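Local coordinates for protein probable dipeptidase (Pseudomonas aeruginosa, PDB 3B40) that probably hydrolyses dipeptides as a metal-dependent dipeptidase of the membrane dipeptidase (M19) family, at residues Ile115-Arg123 with Leu401-Lys409. The protein carries 11 engineered substitutions. Numbering follows the deposited sequence.
Sequences IAYSPEDFR and LRAWGEVQK
Pro-119 sets its CD over one face of the Trp-404 indole, and this is the tight part of the contact. That CD stands 3.7 Å from the centroid of the five-membered ring of Trp-404, 14° off the normal, a CH-pi contact. The Ser-118 backbone covers the outer part of the same face. Trp-404 CG is anti to the backbone N (chi1 -173°), which carries the indole toward Ser-118 and Pro-119. Ala-116 O meets the indole edge in plane, 3.7 Å from Trp-404 CH2. Pro-119 is a knob in a hole formed by Leu-401, Trp-404, Gly-405 and Gln-408. Next to it, Leu-401 CD2 reaches the buried Phe-122 ring obliquely, 4.1 Å from Phe-122 CG. Ser-118 N-caps helix 119-127, with OG accepting from Asp-121 N.

The polar side is looser. Gln-408 NE2 donates to Tyr-117 O (2.9 Å, 155°), in the carbonyl plane; Arg-159 donates to the same oxygen. A water links Gln-408 OE1 to Glu-120 OE1. Exposed Arg-123 lays one guanidinium face over Leu-401 CD1, 3.4 Å from Arg-123 NH1.

Trp-404 also touches Val-134 and Ile-208, near two strand starts. Helix 389-409 thus lies across the amino-terminal end of the parallel barrel, consistent with the TIM-barrel fold of M19 peptidases.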
ATOM      1  N   ILE A 115     -11.040 -15.588   4.795  1.00 15.92           N
ATOM      2  CA  ILE A 115     -10.119 -14.661   5.456  1.00 16.06           C
ATOM      3  C   ILE A 115      -9.093 -15.468   6.251  1.00 15.64           C
ATOM      4  O   ILE A 115      -9.458 -16.362   7.010  1.00 15.88           O
ATOM      5  CB  ILE A 115     -10.868 -13.636   6.350  1.00 15.81           C
ATOM      6  CG1 ILE A 115     -11.823 -12.798   5.496  1.00 17.87           C
ATOM      7  CG2 ILE A 115      -9.877 -12.683   7.056  1.00 16.14           C
ATOM      8  CD1 ILE A 115     -12.839 -11.942   6.322  1.00 17.41           C
ATOM      9  N   ALA A 116      -7.814 -15.175   6.031  1.00 14.69           N
ATOM     10  CA  ALA A 116      -6.704 -15.782   6.769  1.00 14.38           C
ATOM     11  C   ALA A 116      -6.369 -15.007   8.050  1.00 15.10           C
ATOM     12  O   ALA A 116      -6.092 -13.801   8.004  1.00 14.99           O
ATOM     13  CB  ALA A 116      -5.489 -15.833   5.874  1.00 14.43           C
ATOM     14  N   TYR A 117      -6.407 -15.704   9.181  1.00 15.38           N
ATOM     15  CA  TYR A 117      -6.073 -15.121  10.477  1.00 16.39           C
ATOM     16  C   TYR A 117      -4.645 -15.431  10.909  1.00 16.48           C
ATOM     17  O   TYR A 117      -4.213 -14.959  11.965  1.00 16.18           O
ATOM     18  CB  TYR A 117      -7.106 -15.515  11.557  1.00 17.34           C
ATOM     19  CG  TYR A 117      -8.504 -15.169  11.123  1.00 18.38           C
ATOM     20  CD1 TYR A 117      -8.937 -13.849  11.132  1.00 22.06           C
ATOM     21  CD2 TYR A 117      -9.380 -16.148  10.652  1.00 19.89           C
ATOM     22  CE1 TYR A 117     -10.212 -13.505  10.698  1.00 22.13           C
ATOM     23  CE2 TYR A 117     -10.675 -15.809  10.220  1.00 18.50           C
ATOM     24  CZ  TYR A 117     -11.069 -14.492  10.254  1.00 19.67           C
ATOM     25  OH  TYR A 117     -12.327 -14.113   9.846  1.00 21.95           O
ATOM     26  N   SER A 118      -3.912 -16.167  10.064  1.00 15.87           N
ATOM     27  CA  SER A 118      -2.510 -16.517  10.309  1.00 16.41           C
ATOM     28  C   SER A 118      -1.859 -17.010   9.002  1.00 16.47           C
ATOM     29  O   SER A 118      -2.557 -17.328   8.035  1.00 16.65           O
ATOM     30  CB  SER A 118      -2.432 -17.636  11.352  1.00 16.15           C
ATOM     31  OG  SER A 118      -3.069 -18.799  10.851  1.00 16.81           O
ATOM     32  N   PRO A 119      -0.520 -17.074   8.963  1.00 16.91           N
ATOM     33  CA  PRO A 119       0.098 -17.640   7.753  1.00 16.37           C
ATOM     34  C   PRO A 119      -0.354 -19.092   7.501  1.00 16.98           C
ATOM     35  O   PRO A 119      -0.513 -19.487   6.340  1.00 16.52           O
ATOM     36  CB  PRO A 119       1.597 -17.505   8.021  1.00 16.38           C
ATOM     37  CG  PRO A 119       1.736 -17.198   9.471  1.00 16.53           C
ATOM     38  CD  PRO A 119       0.476 -16.633   9.959  1.00 16.50           C
ATOM     39  N   GLU A 120      -0.647 -19.842   8.571  1.00 16.65           N
ATOM     40  CA  GLU A 120      -1.226 -21.197   8.441  1.00 17.91           C
ATOM     41  C   GLU A 120      -2.540 -21.207   7.690  1.00 17.17           C
ATOM     42  O   GLU A 120      -2.705 -21.987   6.745  1.00 18.34           O
ATOM     43  CB  GLU A 120      -1.411 -21.865   9.817  1.00 18.03           C
ATOM     44  CG  GLU A 120      -0.078 -22.211  10.516  1.00 22.39           C
ATOM     45  CD  GLU A 120       0.790 -20.983  10.909  1.00 26.05           C
ATOM     46  OE1 GLU A 120       0.283 -19.967  11.460  1.00 23.78           O
ATOM     47  OE2 GLU A 120       2.015 -21.059  10.660  1.00 29.08           O
ATOM     48  N   ASP A 121      -3.476 -20.347   8.096  1.00 16.63           N
ATOM     49  CA  ASP A 121      -4.769 -20.227   7.416  1.00 16.98           C
ATOM     50  C   ASP A 121      -4.536 -19.890   5.960  1.00 16.44           C
ATOM     51  O   ASP A 121      -5.215 -20.429   5.083  1.00 16.31           O
ATOM     52  CB  ASP A 121      -5.624 -19.106   8.005  1.00 16.01           C
ATOM     53  CG  ASP A 121      -6.155 -19.416   9.375  1.00 20.03           C
ATOM     54  OD1 ASP A 121      -6.097 -20.581   9.819  1.00 22.67           O
ATOM     55  OD2 ASP A 121      -6.647 -18.452  10.015  1.00 22.02           O
ATOM     56  N   PHE A 122      -3.634 -18.945   5.706  1.00 15.98           N
ATOM     57  CA  PHE A 122      -3.359 -18.524   4.319  1.00 17.23           C
ATOM     58  C   PHE A 122      -2.980 -19.744   3.472  1.00 18.41           C
ATOM     59  O   PHE A 122      -3.542 -19.944   2.387  1.00 18.50           O
ATOM     60  CB  PHE A 122      -2.254 -17.437   4.266  1.00 16.98           C
ATOM     61  CG  PHE A 122      -2.112 -16.784   2.916  1.00 17.07           C
ATOM     62  CD1 PHE A 122      -2.719 -15.555   2.662  1.00 15.94           C
ATOM     63  CD2 PHE A 122      -1.389 -17.404   1.891  1.00 10.96           C
ATOM     64  CE1 PHE A 122      -2.602 -14.943   1.407  1.00 15.47           C
ATOM     65  CE2 PHE A 122      -1.295 -16.806   0.637  1.00 15.22           C
ATOM     66  CZ  PHE A 122      -1.890 -15.565   0.407  1.00 15.93           C
ATOM     67  N   ARG A 123      -2.051 -20.562   3.975  1.00 19.12           N
ATOM     68  CA  ARG A 123      -1.581 -21.755   3.245  1.00 21.25           C
ATOM     69  C   ARG A 123      -2.702 -22.779   3.038  1.00 20.71           C
ATOM     70  O   ARG A 123      -2.854 -23.329   1.950  1.00 20.27           O
ATOM     71  CB  ARG A 123      -0.370 -22.403   3.931  1.00 20.65           C
ATOM     72  CG  ARG A 123       0.907 -21.565   3.828  1.00 23.19           C
ATOM     73  CD  ARG A 123       2.157 -22.315   4.248  1.00 23.99           C
ATOM     74  NE  ARG A 123       2.882 -21.513   5.222  1.00 31.10           N
ATOM     75  CZ  ARG A 123       3.907 -20.699   4.960  1.00 34.57           C
ATOM     76  NH1 ARG A 123       4.414 -20.593   3.724  1.00 36.07           N
ATOM     77  NH2 ARG A 123       4.447 -20.010   5.968  1.00 34.73           N
ATOM     78  N   LEU A 401       4.947 -14.222   4.761  1.00 11.62           N
ATOM     79  CA  LEU A 401       4.377 -15.266   5.612  1.00 11.59           C
ATOM     80  C   LEU A 401       5.306 -15.618   6.788  1.00 12.37           C
ATOM     81  O   LEU A 401       4.827 -15.854   7.878  1.00 11.41           O
ATOM     82  CB  LEU A 401       4.070 -16.508   4.785  1.00 12.46           C
ATOM     83  CG  LEU A 401       2.992 -16.394   3.686  1.00 13.78           C
ATOM     84  CD1 LEU A 401       2.885 -17.689   2.884  1.00 16.45           C
ATOM     85  CD2 LEU A 401       1.626 -16.021   4.285  1.00 14.04           C
ATOM     86  N   ARG A 402       6.631 -15.636   6.566  1.00 13.34           N
ATOM     87  CA  ARG A 402       7.603 -15.884   7.668  1.00 13.83           C
ATOM     88  C   ARG A 402       7.480 -14.780   8.714  1.00 14.33           C
ATOM     89  O   ARG A 402       7.323 -15.035   9.926  1.00 14.73           O
ATOM     90  CB  ARG A 402       9.053 -15.900   7.149  1.00 13.22           C
ATOM     91  CG  ARG A 402      10.177 -16.116   8.243  1.00 14.31           C
ATOM     92  CD  ARG A 402      11.540 -15.574   7.782  1.00 13.68           C
ATOM     93  NE  ARG A 402      11.557 -14.099   7.679  1.00 16.68           N
ATOM     94  CZ  ARG A 402      11.795 -13.387   6.568  1.00 16.13           C
ATOM     95  NH1 ARG A 402      11.780 -12.055   6.626  1.00 16.25           N
ATOM     96  NH2 ARG A 402      12.035 -13.980   5.397  1.00 14.20           N
ATOM     97  N   ALA A 403       7.575 -13.544   8.246  1.00 13.75           N
ATOM     98  CA  ALA A 403       7.522 -12.386   9.166  1.00 13.84           C
ATOM     99  C   ALA A 403       6.198 -12.366   9.934  1.00 13.98           C
ATOM    100  O   ALA A 403       6.171 -12.078  11.126  1.00 13.37           O
ATOM    101  CB  ALA A 403       7.708 -11.085   8.387  1.00 13.86           C
ATOM    102  N   TRP A 404       5.098 -12.661   9.240  1.00 12.83           N
ATOM    103  CA  TRP A 404       3.787 -12.729   9.880  1.00 13.31           C
ATOM    104  C   TRP A 404       3.799 -13.760  10.993  1.00 13.76           C
ATOM    105  O   TRP A 404       3.265 -13.505  12.079  1.00 13.58           O
ATOM    106  CB  TRP A 404       2.695 -13.038   8.839  1.00 12.26           C
ATOM    107  CG  TRP A 404       1.251 -12.996   9.268  1.00 11.71           C
ATOM    108  CD1 TRP A 404       0.736 -12.578  10.467  1.00 10.73           C
ATOM    109  CD2 TRP A 404       0.119 -13.369   8.453  1.00 10.60           C
ATOM    110  NE1 TRP A 404      -0.638 -12.700  10.460  1.00 11.13           N
ATOM    111  CE2 TRP A 404      -1.044 -13.172   9.236  1.00 10.65           C
ATOM    112  CE3 TRP A 404      -0.016 -13.862   7.153  1.00 10.71           C
ATOM    113  CZ2 TRP A 404      -2.327 -13.454   8.758  1.00 11.65           C
ATOM    114  CZ3 TRP A 404      -1.313 -14.141   6.657  1.00 10.68           C
ATOM    115  CH2 TRP A 404      -2.444 -13.951   7.473  1.00 11.53           C
ATOM    116  N   GLY A 405       4.390 -14.928  10.738  1.00 13.94           N
ATOM    117  CA  GLY A 405       4.447 -15.940  11.768  1.00 14.44           C
ATOM    118  C   GLY A 405       5.219 -15.458  12.987  1.00 15.39           C
ATOM    119  O   GLY A 405       4.807 -15.729  14.121  1.00 15.77           O
ATOM    120  N   GLU A 406       6.343 -14.765  12.758  1.00 15.88           N
ATOM    121  CA  GLU A 406       7.193 -14.259  13.863  1.00 17.28           C
ATOM    122  C   GLU A 406       6.492 -13.192  14.710  1.00 16.44           C
ATOM    123  O   GLU A 406       6.540 -13.227  15.946  1.00 18.12           O
ATOM    124  CB  GLU A 406       8.549 -13.756  13.329  1.00 18.06           C
ATOM    125  CG  GLU A 406       9.486 -14.884  12.979  1.00 24.09           C
ATOM    126  CD  GLU A 406       9.724 -15.830  14.176  1.00 32.20           C
ATOM    127  OE1 GLU A 406      10.082 -15.316  15.278  1.00 31.22           O
ATOM    128  OE2 GLU A 406       9.531 -17.074  14.011  1.00 36.10           O
ATOM    129  N   VAL A 407       5.835 -12.249  14.045  1.00 14.85           N
ATOM    130  CA  VAL A 407       4.922 -11.310  14.704  1.00 13.57           C
ATOM    131  C   VAL A 407       3.883 -11.973  15.648  1.00 13.90           C
ATOM    132  O   VAL A 407       3.718 -11.566  16.810  1.00 12.49           O
ATOM    133  CB  VAL A 407       4.157 -10.449  13.647  1.00 12.54           C
ATOM    134  CG1 VAL A 407       3.039  -9.662  14.336  1.00 10.67           C
ATOM    135  CG2 VAL A 407       5.098  -9.558  12.946  1.00 11.78           C
ATOM    136  N   GLN A 408       3.147 -12.958  15.143  1.00 14.54           N
ATOM    137  CA  GLN A 408       2.185 -13.668  16.009  1.00 15.53           C
ATOM    138  C   GLN A 408       2.852 -14.408  17.188  1.00 16.65           C
ATOM    139  O   GLN A 408       2.268 -14.508  18.260  1.00 16.48           O
ATOM    140  CB  GLN A 408       1.305 -14.608  15.172  1.00 16.05           C
ATOM    141  CG  GLN A 408       0.424 -13.835  14.175  1.00 13.94           C
ATOM    142  CD  GLN A 408      -0.623 -14.700  13.543  1.00 17.61           C
ATOM    143  OE1 GLN A 408      -0.346 -15.842  13.138  1.00 16.68           O
ATOM    144  NE2 GLN A 408      -1.853 -14.174  13.463  1.00 16.80           N
ATOM    145  N   LYS A 409       4.075 -14.900  16.994  1.00 18.29           N
ATOM    146  CA  LYS A 409       4.836 -15.551  18.081  1.00 20.31           C
ATOM    147  C   LYS A 409       5.177 -14.590  19.219  1.00 20.68           C
ATOM    148  O   LYS A 409       5.211 -14.993  20.387  1.00 20.16           O
ATOM    149  CB  LYS A 409       6.133 -16.175  17.556  1.00 21.12           C
ATOM    150  CG  LYS A 409       5.966 -17.621  17.184  1.00 26.42           C
ATOM    151  CD  LYS A 409       7.269 -18.382  17.425  1.00 33.44           C
ATOM    152  CE  LYS A 409       8.162 -18.399  16.185  1.00 37.39           C
ATOM    153  NZ  LYS A 409       7.609 -19.297  15.118  1.00 40.37           N
TER
HETATM  154  O   HOH W   1       1.261 -17.886  13.243  1.00 24.81           O